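Local coordinates for protein fatty acid synthase 1, isoform A (Drosophila melanogaster, PDB 6FN6) that supplies, as the modifying region of an insect fatty acid synthase, the ketoreductase, dehydratase and enoyl reductase domains that probably process acyl chains during NADPH-dependent fatty acid synthesis, at residues V64-T69 with G96-S101; Q265-I270 with T552-K557; D336-T341 with G357-S362; R652-V657 with S686-V691; D782-S787 with R798-N803. All coordinates share one frame; numbering follows the deposited sequence.

Overall arrangement
Contacts 2 and 4 are buried, whereas contacts 1, 3 and 5 lie only partly inside. Contacts 1, 2 and 3 pair strands: 1 and 2 run antiparallel, 3 parallel, and each adds side-chain chemistry of its own, an imidazole-hydroxyl bond in 1, a pair of phenylalanines, one of them buried, in 2, a salt bridge in 3. Contacts 4 and 5 have no hydrogen bond between their segments and rely on apolar groups; they lie in the enoyl reductase part, nearest atoms about 7 Å apart. Contact 3 is nested within the chain loop that contact 2 closes. Contact 1, in the dehydratase, stands about 60 Å from contact 2, centre to centre, beyond the middle of the chain.

Contact 1 of 5, residues V64-T69 with G96-S101; sequences VFHRAT and GSLAVS
H66 holds CG anti to its carbonyl carbon (chi1 -61°) and S101 tucks OG between its own backbone N and carbonyl carbon (chi1 76°), settings that bring H66 NE2 to 2.9 Å from S101 OG. This hydrogen bond is nearly straight, 168° at the hydrogen, and either partner could be the donor. The imidazole is packed on both faces: L98 CD2 makes a CH-pi contact over its centre, 3.6 Å from the H66 ring centroid, while V64 CG1 lies against the opposite face, toward the rim. At the ring edge sits A99 O, which accepts the backbone N of H66 at 2.9 Å. V64 and S101 form an antiparallel hydrogen-bonded pair, with V64 N to S101 O at 2.8 Å and S101 N to V64 O at 3.1 Å. F65 and V100 project from the other face side by side, F65 CD1 at 3.6 Å from V100 CG2, and both touch helix 34-48 of the predicted N-terminal hotdog fold. A99 and V100 together face I92 of the next strand, a classic beta bulge. Beyond the paired strands R67 NE donates to S97 OG at 3.0 Å, and R67 NH2 forms a salt bridge with E94. The sheet faces thus differ: hydroxyl and aliphatic neighbours fix the imidazole's rotation on one, and apolar groups meet the helix on the other.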
# COMPACT_ATOMS: atom_id res chain seq x y z
N VAL A 64 5.20 -13.78 -6.46
CA VAL A 64 4.92 -12.98 -7.64
C VAL A 64 5.83 -13.44 -8.78
O VAL A 64 7.05 -13.48 -8.63
CB VAL A 64 5.11 -11.48 -7.38
CG1 VAL A 64 4.76 -10.67 -8.63
CG2 VAL A 64 4.26 -11.03 -6.20
N PHE A 65 5.22 -13.78 -9.90
CA PHE A 65 5.97 -14.16 -11.09
C PHE A 65 5.95 -12.98 -12.06
O PHE A 65 5.00 -12.79 -12.81
CB PHE A 65 5.38 -15.43 -11.69
CG PHE A 65 5.26 -16.56 -10.70
CD1 PHE A 65 6.35 -17.37 -10.41
CD2 PHE A 65 4.07 -16.79 -10.04
CE1 PHE A 65 6.24 -18.39 -9.48
CE2 PHE A 65 3.95 -17.81 -9.12
CZ PHE A 65 5.04 -18.61 -8.84
N HIS A 66 7.01 -12.18 -12.01
CA HIS A 66 7.04 -10.88 -12.68
C HIS A 66 7.14 -10.97 -14.20
O HIS A 66 6.61 -10.11 -14.90
CB HIS A 66 8.20 -10.05 -12.13
CG HIS A 66 8.09 -9.78 -10.66
ND1 HIS A 66 7.46 -8.66 -10.16
CD2 HIS A 66 8.51 -10.49 -9.59
CE1 HIS A 66 7.51 -8.68 -8.84
NE2 HIS A 66 8.14 -9.78 -8.47
N ARG A 67 7.82 -12.00 -14.70
CA ARG A 67 7.94 -12.17 -16.14
C ARG A 67 8.24 -13.63 -16.47
O ARG A 67 8.69 -14.39 -15.61
CB ARG A 67 9.05 -11.28 -16.71
CG ARG A 67 10.44 -11.52 -16.13
CD ARG A 67 11.49 -10.76 -16.93
NE ARG A 67 12.85 -11.16 -16.61
CZ ARG A 67 13.43 -12.28 -17.03
NH1 ARG A 67 12.76 -13.14 -17.79
NH2 ARG A 67 14.68 -12.55 -16.68
N ALA A 68 7.99 -14.02 -17.71
CA ALA A 68 8.25 -15.38 -18.16
C ALA A 68 9.71 -15.55 -18.53
O ALA A 68 10.36 -14.61 -18.99
CB ALA A 68 7.36 -15.73 -19.34
N THR A 69 10.23 -16.76 -18.33
CA THR A 69 11.59 -17.09 -18.73
C THR A 69 11.54 -18.07 -19.89
O THR A 69 11.07 -19.20 -19.74
CB THR A 69 12.42 -17.71 -17.58
OG1 THR A 69 12.33 -16.89 -16.41
CG2 THR A 69 13.88 -17.83 -17.98
N GLY A 96 19.89 -10.43 -15.32
CA GLY A 96 20.11 -9.10 -14.79
C GLY A 96 18.80 -8.36 -14.57
O GLY A 96 18.76 -7.14 -14.52
N SER A 97 17.72 -9.13 -14.45
CA SER A 97 16.40 -8.58 -14.22
C SER A 97 15.59 -9.50 -13.31
O SER A 97 15.77 -10.71 -13.33
CB SER A 97 15.67 -8.36 -15.55
OG SER A 97 15.34 -9.59 -16.17
N LEU A 98 14.72 -8.90 -12.50
CA LEU A 98 13.92 -9.65 -11.55
C LEU A 98 12.98 -10.64 -12.24
O LEU A 98 12.32 -10.30 -13.22
CB LEU A 98 13.10 -8.70 -10.67
CG LEU A 98 12.13 -9.35 -9.69
CD1 LEU A 98 12.87 -10.21 -8.68
CD2 LEU A 98 11.30 -8.29 -8.99
N ALA A 99 12.93 -11.86 -11.72
CA ALA A 99 12.05 -12.90 -12.26
C ALA A 99 10.92 -13.21 -11.29
O ALA A 99 9.74 -13.13 -11.64
CB ALA A 99 12.85 -14.16 -12.58
N VAL A 100 11.29 -13.59 -10.06
CA VAL A 100 10.31 -13.98 -9.05
C VAL A 100 10.65 -13.37 -7.69
O VAL A 100 11.82 -13.19 -7.36
CB VAL A 100 10.21 -15.52 -8.94
CG1 VAL A 100 9.30 -15.94 -7.79
CG2 VAL A 100 9.72 -16.11 -10.24
N SER A 101 9.61 -13.07 -6.93
CA SER A 101 9.76 -12.55 -5.57
C SER A 101 8.72 -13.18 -4.65
O SER A 101 7.69 -13.66 -5.11
CB SER A 101 9.62 -11.02 -5.54
OG SER A 101 8.26 -10.64 -5.67

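Contact 2 of 5, residues Q265-I270 with T552-K557; sequences QFVPNI and TFRHLK
T552 O takes two groups of the facing strand: V267 N donates at 2.9 Å, almost straight at 176°, and F266 CA makes a weaker C-H...O contact at 3.5 Å. The return bond of this antiparallel hydrogen-bonded pair runs from T552 N to V267 O at 3.2 Å. A second such pair joins Q265 and R554, where Q265 N to R554 O and R554 N to Q265 O each span 3.1 Å. Between them F266 and F553 form a non-hydrogen-bonded pair whose rings leave on the same face; F553 carries CG anti to its carbonyl carbon (chi1 -79°), which lays its CE1 against F266 CB at 4.0 Å and its CD1 near the Q265-F266 peptide. Replacing F553 by an alanine takes away the ring and is likely to leave a gap where it met F266 CB, V544 and V497. On the other face the V267 and R554 side chains cross at about a right angle, CG2 of V267 nearest CB of R554, and Q265 OE1 meets L556 CD2 at 3.4 Å. The pair ties strand 257-268 to strand 549-557 of the pseudo-ketoreductase part, closing a loop of 281 residues that contains a separate mixed sheet, probably the pseudo-methyltransferase. R554 bends back to helix 279-296, bonding Q292 through NE and E296 through NH1, so a buried positive charge is probably balanced while its backbone serves the strand pairing.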
# COMPACT_ATOMS: atom_id res chain seq x y z
N GLN A 265 -14.63 -25.06 -62.09
CA GLN A 265 -15.59 -24.78 -63.15
C GLN A 265 -15.13 -25.40 -64.47
O GLN A 265 -13.95 -25.70 -64.65
CB GLN A 265 -15.79 -23.27 -63.33
CG GLN A 265 -14.53 -22.49 -63.68
CD GLN A 265 -14.84 -21.09 -64.18
OE1 GLN A 265 -14.67 -20.11 -63.47
NE2 GLN A 265 -15.31 -21.00 -65.42
N PHE A 266 -16.07 -25.56 -65.39
CA PHE A 266 -15.77 -26.10 -66.71
C PHE A 266 -15.18 -25.03 -67.61
O PHE A 266 -15.78 -23.97 -67.81
CB PHE A 266 -17.03 -26.69 -67.34
CG PHE A 266 -16.82 -27.20 -68.74
CD1 PHE A 266 -16.19 -28.42 -68.96
CD2 PHE A 266 -17.24 -26.46 -69.83
CE1 PHE A 266 -15.99 -28.89 -70.24
CE2 PHE A 266 -17.04 -26.92 -71.12
CZ PHE A 266 -16.42 -28.14 -71.32
N VAL A 267 -14.00 -25.30 -68.15
CA VAL A 267 -13.33 -24.40 -69.07
C VAL A 267 -13.22 -25.07 -70.43
O VAL A 267 -12.50 -26.06 -70.57
CB VAL A 267 -11.94 -23.98 -68.55
CG1 VAL A 267 -11.26 -23.02 -69.52
CG2 VAL A 267 -12.06 -23.35 -67.17
N PRO A 268 -13.93 -24.55 -71.44
CA PRO A 268 -13.78 -25.12 -72.78
C PRO A 268 -12.34 -25.00 -73.28
O PRO A 268 -11.68 -24.01 -72.98
CB PRO A 268 -14.72 -24.26 -73.65
CG PRO A 268 -15.68 -23.65 -72.69
CD PRO A 268 -14.92 -23.45 -71.42
N ASN A 269 -11.86 -25.99 -74.02
CA ASN A 269 -10.55 -25.90 -74.65
C ASN A 269 -10.50 -24.63 -75.48
O ASN A 269 -9.50 -23.91 -75.49
CB ASN A 269 -10.27 -27.12 -75.53
CG ASN A 269 -10.18 -28.42 -74.74
OD1 ASN A 269 -10.62 -29.47 -75.20
ND2 ASN A 269 -9.58 -28.35 -73.55
N ILE A 270 -11.59 -24.36 -76.19
CA ILE A 270 -11.73 -23.13 -76.95
C ILE A 270 -12.68 -22.20 -76.21
O ILE A 270 -13.90 -22.35 -76.29
CB ILE A 270 -12.22 -23.40 -78.39
CG1 ILE A 270 -11.41 -24.53 -79.04
CG2 ILE A 270 -12.14 -22.13 -79.22
CD1 ILE A 270 -9.90 -24.30 -79.07
N THR A 552 -12.15 -29.08 -69.66
CA THR A 552 -11.68 -29.67 -68.42
C THR A 552 -12.27 -28.91 -67.24
O THR A 552 -12.82 -27.82 -67.41
CB THR A 552 -10.15 -29.64 -68.32
OG1 THR A 552 -9.70 -28.28 -68.33
CG2 THR A 552 -9.52 -30.38 -69.49
N PHE A 553 -12.15 -29.49 -66.05
CA PHE A 553 -12.52 -28.79 -64.82
C PHE A 553 -11.27 -28.21 -64.17
O PHE A 553 -10.39 -28.95 -63.73
CB PHE A 553 -13.24 -29.72 -63.85
CG PHE A 553 -14.68 -29.94 -64.20
CD1 PHE A 553 -15.62 -28.96 -63.93
CD2 PHE A 553 -15.09 -31.12 -64.79
CE1 PHE A 553 -16.95 -29.15 -64.25
CE2 PHE A 553 -16.42 -31.32 -65.12
CZ PHE A 553 -17.35 -30.33 -64.84
N ARG A 554 -11.19 -26.89 -64.13
CA ARG A 554 -10.02 -26.20 -63.58
C ARG A 554 -10.40 -25.40 -62.33
O ARG A 554 -11.53 -24.93 -62.20
CB ARG A 554 -9.40 -25.29 -64.63
CG ARG A 554 -9.01 -25.99 -65.93
CD ARG A 554 -7.58 -26.52 -65.88
NE ARG A 554 -7.37 -27.55 -64.86
CZ ARG A 554 -7.45 -28.86 -65.06
NH1 ARG A 554 -7.75 -29.35 -66.26
NH2 ARG A 554 -7.23 -29.70 -64.06
N HIS A 555 -9.45 -25.27 -61.41
CA HIS A 555 -9.68 -24.53 -60.17
C HIS A 555 -9.08 -23.13 -60.24
O HIS A 555 -7.89 -22.97 -60.50
CB HIS A 555 -9.11 -25.30 -58.98
CG HIS A 555 -7.69 -25.73 -59.15
ND1 HIS A 555 -6.63 -24.84 -59.16
CD2 HIS A 555 -7.14 -26.96 -59.32
CE1 HIS A 555 -5.50 -25.50 -59.32
NE2 HIS A 555 -5.79 -26.79 -59.42
N LEU A 556 -9.92 -22.13 -60.02
CA LEU A 556 -9.50 -20.73 -60.12
C LEU A 556 -9.38 -20.07 -58.74
O LEU A 556 -10.22 -20.28 -57.86
CB LEU A 556 -10.50 -19.95 -60.98
CG LEU A 556 -10.26 -19.97 -62.49
CD1 LEU A 556 -10.09 -21.39 -63.02
CD2 LEU A 556 -11.42 -19.29 -63.21
N LYS A 557 -8.33 -19.27 -58.58
CA LYS A 557 -8.08 -18.55 -57.33
C LYS A 557 -9.13 -17.46 -57.12
O LYS A 557 -9.38 -16.66 -58.02
CB LYS A 557 -6.69 -17.92 -57.33
CG LYS A 557 -5.53 -18.91 -57.24
CD LYS A 557 -4.21 -18.24 -57.63
CE LYS A 557 -3.06 -19.23 -57.75
NZ LYS A 557 -3.34 -20.34 -58.69

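Contact 3 of 5, residues D336-T341 with G357-S362; sequences DVAVVT and GVRVVS
The R359 guanidinium lies nearly coplanar with the D336 carboxylate, their planes 19° apart. At the guanidinium edge, close to its plane, D336 OD1 accepts R359 NE at 2.6 Å through its syn lone pair. D336 OD2 adds a weak bond to R359 NH2 at 3.3 Å, making the salt bridge two-pronged. A338 CB covers one face of the guanidinium, offset toward the rim, and touches R359 CG at 3.6 Å. R359 CG sits between backbone N and carbonyl carbon (chi1 57°) and the chain runs extended from there to NE, which carries the charged end across to the neighbouring strand. R359 NH2 has a further salt bridge to E371; an alanine in place of D336 would probably leave R359 NE without its acceptor and the guanidinium held mainly by E371. Helix 346-353 connects these two strands in a beta-alpha-beta unit, probably of the pseudo-methyltransferase part, and they pair in parallel, strand 359-362 forming one border of the mixed sheet within this chain. V339 stands at the centre of the pairing: its N donates to R359 O at 3.0 Å, and its O receives V361 N at 3.2 Å from above the carbonyl plane. On the face opposite A338, V358 CG1 packs on V339 CG2 at 3.7 Å and on V337 CG1 at 4.2 Å. L353 of the crossover helix rests on V339, V358 and V360.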
# COMPACT_ATOMS: atom_id res chain seq x y z
N ASP A 336 11.44 -25.81 -62.39
CA ASP A 336 12.68 -25.27 -62.92
C ASP A 336 12.35 -24.27 -64.02
O ASP A 336 12.29 -24.63 -65.20
CB ASP A 336 13.57 -26.39 -63.47
CG ASP A 336 14.81 -25.86 -64.15
OD1 ASP A 336 15.27 -24.75 -63.78
OD2 ASP A 336 15.34 -26.54 -65.06
N VAL A 337 12.12 -23.03 -63.63
CA VAL A 337 11.74 -21.99 -64.57
C VAL A 337 12.92 -21.06 -64.81
O VAL A 337 13.63 -20.69 -63.88
CB VAL A 337 10.52 -21.20 -64.06
CG1 VAL A 337 10.12 -20.12 -65.06
CG2 VAL A 337 9.35 -22.13 -63.79
N ALA A 338 13.13 -20.71 -66.07
CA ALA A 338 14.23 -19.82 -66.45
C ALA A 338 13.73 -18.75 -67.41
O ALA A 338 12.71 -18.94 -68.08
CB ALA A 338 15.36 -20.61 -67.07
N VAL A 339 14.45 -17.64 -67.47
CA VAL A 339 14.14 -16.59 -68.44
C VAL A 339 15.26 -16.55 -69.46
O VAL A 339 16.43 -16.33 -69.13
CB VAL A 339 13.96 -15.22 -67.76
CG1 VAL A 339 13.59 -14.16 -68.79
CG2 VAL A 339 12.90 -15.31 -66.67
N VAL A 340 14.90 -16.76 -70.72
CA VAL A 340 15.87 -16.79 -71.81
C VAL A 340 15.92 -15.43 -72.47
O VAL A 340 14.89 -14.83 -72.77
CB VAL A 340 15.52 -17.88 -72.84
CG1 VAL A 340 16.66 -18.05 -73.83
CG2 VAL A 340 15.22 -19.20 -72.14
N THR A 341 17.13 -14.93 -72.69
CA THR A 341 17.33 -13.62 -73.29
C THR A 341 18.34 -13.69 -74.43
O THR A 341 19.40 -14.29 -74.29
CB THR A 341 17.80 -12.58 -72.25
OG1 THR A 341 17.97 -11.31 -72.88
CG2 THR A 341 19.12 -13.01 -71.61
N GLY A 357 13.68 -16.96 -57.38
CA GLY A 357 14.43 -18.18 -57.64
C GLY A 357 14.26 -18.68 -59.06
O GLY A 357 14.28 -19.88 -59.32
N VAL A 358 14.10 -17.74 -59.99
CA VAL A 358 14.04 -18.06 -61.41
C VAL A 358 15.42 -17.78 -61.98
O VAL A 358 15.91 -16.65 -61.91
CB VAL A 358 12.94 -17.24 -62.12
CG1 VAL A 358 13.00 -17.46 -63.63
CG2 VAL A 358 11.57 -17.63 -61.59
N ARG A 359 16.04 -18.80 -62.55
CA ARG A 359 17.37 -18.65 -63.12
C ARG A 359 17.29 -17.93 -64.46
O ARG A 359 16.20 -17.69 -64.98
CB ARG A 359 18.05 -20.01 -63.26
CG ARG A 359 17.30 -21.02 -64.10
CD ARG A 359 17.67 -22.44 -63.70
NE ARG A 359 17.27 -23.41 -64.71
CZ ARG A 359 17.99 -23.70 -65.79
NH1 ARG A 359 19.15 -23.10 -66.01
NH2 ARG A 359 17.55 -24.61 -66.66
N VAL A 360 18.45 -17.58 -65.01
CA VAL A 360 18.52 -16.91 -66.30
C VAL A 360 19.56 -17.57 -67.20
O VAL A 360 20.71 -17.75 -66.80
CB VAL A 360 18.83 -15.41 -66.12
CG1 VAL A 360 18.92 -14.70 -67.48
CG2 VAL A 360 17.79 -14.74 -65.24
N VAL A 361 19.15 -17.93 -68.41
CA VAL A 361 20.05 -18.54 -69.38
C VAL A 361 20.28 -17.55 -70.52
O VAL A 361 19.38 -16.81 -70.91
CB VAL A 361 19.48 -19.87 -69.91
CG1 VAL A 361 20.40 -20.48 -70.96
CG2 VAL A 361 19.26 -20.84 -68.76
N SER A 362 21.50 -17.56 -71.06
CA SER A 362 21.89 -16.63 -72.12
C SER A 362 22.07 -17.35 -73.45
O SER A 362 23.12 -17.94 -73.71
CB SER A 362 23.19 -15.91 -71.75
OG SER A 362 23.09 -15.31 -70.47

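Contact 4 of 5, residues R652-V657 with S686-V691; sequences RVMAMV and STVPCV
M654 and P689 lead the first shell of a contact made without a hydrogen bond between its segments. M654 CG lies between backbone N and carbonyl carbon (chi1 39°), and the bend at the thioether turns CE back to V688 CG1 at 3.6 Å and to P689 CD at 3.8 Å. The proline ring lies between the two methionines, touching both: its CG rests against A655 O at 3.4 Å, and its CB meets M656 CB at 4.0 Å. M656, with CG anti to the backbone N, reaches past the ring so that its CG lies 4.0 Å from C690 SG and its SD 3.9 Å from P689 O. Strand alternation puts M654 and M656 on the same face, and in the second shell strands 642-646 and 673-675 hydrogen-bond the two flanks of strand 652-656. E642 accepts the backbone N of C690, and W674 packs on P689, so both neighbouring strands help seat the first turn of helix 689-702. This helix leads on to strand 710-713 of the parallel sheet, consistent with the join between the substrate-side and nucleotide-binding halves of zinc-binding dehydrogenase-type enoyl reductases.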
# COMPACT_ATOMS: atom_id res chain seq x y z
N ARG A 652 -33.75 12.57 -30.99
CA ARG A 652 -32.32 12.83 -30.82
C ARG A 652 -31.87 12.41 -29.43
O ARG A 652 -32.33 12.96 -28.43
CB ARG A 652 -32.01 14.32 -31.07
CG ARG A 652 -31.77 14.65 -32.54
CD ARG A 652 -31.89 16.14 -32.85
NE ARG A 652 -30.88 16.94 -32.16
CZ ARG A 652 -31.11 17.72 -31.10
NH1 ARG A 652 -32.33 17.81 -30.57
NH2 ARG A 652 -30.12 18.41 -30.56
N VAL A 653 -30.97 11.43 -29.38
CA VAL A 653 -30.60 10.80 -28.12
C VAL A 653 -29.09 10.60 -28.02
O VAL A 653 -28.40 10.40 -29.02
CB VAL A 653 -31.33 9.45 -27.95
CG1 VAL A 653 -30.97 8.78 -26.63
CG2 VAL A 653 -32.83 9.63 -28.06
N MET A 654 -28.59 10.65 -26.78
CA MET A 654 -27.22 10.28 -26.47
C MET A 654 -27.27 9.21 -25.39
O MET A 654 -28.13 9.26 -24.51
CB MET A 654 -26.41 11.49 -26.00
CG MET A 654 -27.19 12.43 -25.10
SD MET A 654 -26.19 13.75 -24.41
CE MET A 654 -25.55 12.96 -22.95
N ALA A 655 -26.37 8.22 -25.47
CA ALA A 655 -26.45 7.08 -24.57
C ALA A 655 -25.09 6.59 -24.10
O ALA A 655 -24.05 6.98 -24.62
CB ALA A 655 -27.19 5.95 -25.25
N MET A 656 -25.13 5.70 -23.10
CA MET A 656 -23.94 5.06 -22.57
C MET A 656 -24.20 3.57 -22.45
O MET A 656 -25.25 3.15 -21.95
CB MET A 656 -23.57 5.65 -21.20
CG MET A 656 -22.32 5.05 -20.58
SD MET A 656 -21.86 5.83 -19.03
CE MET A 656 -23.33 5.55 -18.04
N VAL A 657 -23.26 2.76 -22.94
CA VAL A 657 -23.43 1.31 -22.97
C VAL A 657 -22.13 0.62 -22.58
O VAL A 657 -21.05 1.22 -22.64
CB VAL A 657 -23.90 0.85 -24.35
CG1 VAL A 657 -25.36 1.20 -24.56
CG2 VAL A 657 -23.03 1.47 -25.44
N SER A 686 -22.32 13.53 -28.16
CA SER A 686 -21.64 12.24 -28.07
C SER A 686 -20.51 12.25 -27.04
O SER A 686 -20.11 11.19 -26.55
CB SER A 686 -21.08 11.84 -29.44
OG SER A 686 -20.18 12.82 -29.93
N THR A 687 -19.99 13.43 -26.72
CA THR A 687 -18.85 13.56 -25.83
C THR A 687 -19.22 13.47 -24.35
O THR A 687 -18.35 13.30 -23.50
CB THR A 687 -18.11 14.89 -26.05
OG1 THR A 687 -18.95 15.97 -25.61
CG2 THR A 687 -17.77 15.09 -27.51
N VAL A 688 -20.51 13.57 -24.04
CA VAL A 688 -20.95 13.78 -22.66
C VAL A 688 -21.09 12.50 -21.81
O VAL A 688 -20.55 12.44 -20.71
CB VAL A 688 -22.28 14.56 -22.65
CG1 VAL A 688 -22.87 14.64 -21.24
CG2 VAL A 688 -22.08 15.95 -23.21
N PRO A 689 -21.82 11.49 -22.31
CA PRO A 689 -22.23 10.34 -21.49
C PRO A 689 -21.17 9.75 -20.56
O PRO A 689 -21.38 9.70 -19.35
CB PRO A 689 -22.65 9.31 -22.53
CG PRO A 689 -23.10 10.10 -23.67
CD PRO A 689 -22.24 11.32 -23.71
N CYS A 690 -20.05 9.29 -21.12
CA CYS A 690 -19.08 8.53 -20.34
C CYS A 690 -18.29 9.39 -19.36
O CYS A 690 -18.25 9.10 -18.17
CB CYS A 690 -18.12 7.80 -21.27
SG CYS A 690 -18.82 6.30 -21.97
N VAL A 691 -17.62 10.42 -19.87
CA VAL A 691 -16.73 11.22 -19.04
C VAL A 691 -17.49 11.87 -17.89
O VAL A 691 -16.97 11.99 -16.79
CB VAL A 691 -15.99 12.29 -19.87
CG1 VAL A 691 -15.03 11.63 -20.85
CG2 VAL A 691 -16.97 13.21 -20.59

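Contact 5 of 5, residues D782-S787 with R798-N803; sequences DLVLNS and RCLGLN
V784 and L800 make the one apolar side-chain contact between the segments, V784 CG2 lying 3.9 Å from L800 CD1. The two side chains meet at a slant, each by one methyl. The valine presents the branch that stands anti to its carbonyl carbon. L800 holds CG roughly anti to its backbone N (chi1 -160°), a setting that turns CD1 toward V784 and to 4.1 Å from D782 O. V784 also packs on F806, and L800 on T829.

Polar groups approach across the contact without bonding. D782 OD1 stops 4.3 Å short of L802 O, and D782 O lies 4.4 Å from N803 O; both pairs are oxygens, too far apart to bond. The polar ends are engaged elsewhere: D782 OD2 accepts the backbone N of K710, and N803 OD1 bonds N828 ND2.

Backbone pairing comes from a third element. Strand 781-786, helix 791-797 and strand 804-808 form a beta-alpha-beta unit of the six-stranded parallel sheet, the Rossmann-type nucleotide-binding half expected for the zinc-binding dehydrogenase family. D782 pairs with R805 and V784 with L807, while L800 lies in the connection leaving the helix. At N803, whose phi is positive (62°), the chain turns the corner into strand 804-808.

Between subunits, N803 packs against S838 of the second copy of the protein.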
# COMPACT_ATOMS: atom_id res chain seq x y z
N ASP A 782 -8.61 17.97 -0.37
CA ASP A 782 -9.64 17.10 0.19
C ASP A 782 -9.97 15.91 -0.70
O ASP A 782 -10.42 14.87 -0.22
CB ASP A 782 -10.92 17.90 0.46
CG ASP A 782 -10.70 19.05 1.41
OD1 ASP A 782 -10.45 18.79 2.61
OD2 ASP A 782 -10.76 20.21 0.96
N LEU A 783 -9.77 16.07 -2.00
CA LEU A 783 -10.00 14.97 -2.94
C LEU A 783 -8.92 14.94 -4.01
O LEU A 783 -8.38 15.98 -4.40
CB LEU A 783 -11.37 15.09 -3.61
CG LEU A 783 -12.60 15.34 -2.74
CD1 LEU A 783 -13.06 16.78 -2.90
CD2 LEU A 783 -13.71 14.37 -3.08
N VAL A 784 -8.63 13.74 -4.49
CA VAL A 784 -7.74 13.55 -5.62
C VAL A 784 -8.42 12.64 -6.62
O VAL A 784 -8.80 11.51 -6.30
CB VAL A 784 -6.38 12.97 -5.18
CG1 VAL A 784 -5.45 12.78 -6.37
CG2 VAL A 784 -5.73 13.86 -4.13
N LEU A 785 -8.59 13.14 -7.84
CA LEU A 785 -9.07 12.32 -8.95
C LEU A 785 -7.87 11.91 -9.79
O LEU A 785 -7.35 12.71 -10.56
CB LEU A 785 -10.10 13.07 -9.79
CG LEU A 785 -10.75 12.27 -10.92
CD1 LEU A 785 -11.59 11.12 -10.37
CD2 LEU A 785 -11.60 13.19 -11.80
N ASN A 786 -7.43 10.67 -9.63
CA ASN A 786 -6.16 10.23 -10.20
C ASN A 786 -6.32 9.24 -11.36
O ASN A 786 -7.09 8.27 -11.28
CB ASN A 786 -5.31 9.58 -9.11
CG ASN A 786 -3.92 9.21 -9.60
OD1 ASN A 786 -3.27 10.00 -10.28
ND2 ASN A 786 -3.48 8.01 -9.26
N SER A 787 -5.59 9.50 -12.44
CA SER A 787 -5.47 8.56 -13.56
C SER A 787 -4.00 8.29 -13.85
O SER A 787 -3.66 7.62 -14.83
CB SER A 787 -6.17 9.10 -14.81
OG SER A 787 -5.66 10.37 -15.17
N ARG A 798 0.64 11.73 -1.27
CA ARG A 798 1.25 12.70 -0.37
C ARG A 798 0.56 14.06 -0.44
O ARG A 798 0.74 14.90 0.43
CB ARG A 798 2.74 12.85 -0.69
CG ARG A 798 3.55 11.57 -0.51
CD ARG A 798 5.02 11.79 -0.86
NE ARG A 798 5.65 10.57 -1.38
CZ ARG A 798 6.10 10.41 -2.63
NH1 ARG A 798 6.01 11.40 -3.52
NH2 ARG A 798 6.65 9.26 -2.98
N CYS A 799 -0.23 14.27 -1.50
CA CYS A 799 -0.98 15.52 -1.64
C CYS A 799 -2.28 15.51 -0.85
O CYS A 799 -2.94 16.54 -0.70
CB CYS A 799 -1.29 15.79 -3.11
SG CYS A 799 0.13 16.28 -4.10
N LEU A 800 -2.66 14.34 -0.35
CA LEU A 800 -3.93 14.19 0.36
C LEU A 800 -3.85 14.73 1.79
O LEU A 800 -2.99 14.33 2.57
CB LEU A 800 -4.37 12.73 0.37
CG LEU A 800 -5.85 12.48 0.63
CD1 LEU A 800 -6.72 13.12 -0.44
CD2 LEU A 800 -6.13 10.99 0.71
N GLY A 801 -4.76 15.64 2.11
CA GLY A 801 -4.82 16.23 3.43
C GLY A 801 -5.79 15.51 4.35
O GLY A 801 -6.40 14.51 3.95
N LEU A 802 -5.92 16.00 5.58
CA LEU A 802 -6.79 15.38 6.58
C LEU A 802 -8.20 15.15 6.05
O LEU A 802 -8.76 15.99 5.35
CB LEU A 802 -6.84 16.24 7.84
CG LEU A 802 -5.52 16.36 8.61
CD1 LEU A 802 -5.58 17.48 9.64
CD2 LEU A 802 -5.17 15.04 9.28
N ASN A 803 -8.76 13.99 6.38
CA ASN A 803 -10.10 13.61 5.93
C ASN A 803 -10.20 13.49 4.42
O ASN A 803 -11.30 13.45 3.87
CB ASN A 803 -11.14 14.61 6.45
CG ASN A 803 -11.13 14.73 7.95
OD1 ASN A 803 -10.89 13.75 8.66
ND2 ASN A 803 -11.38 15.93 8.45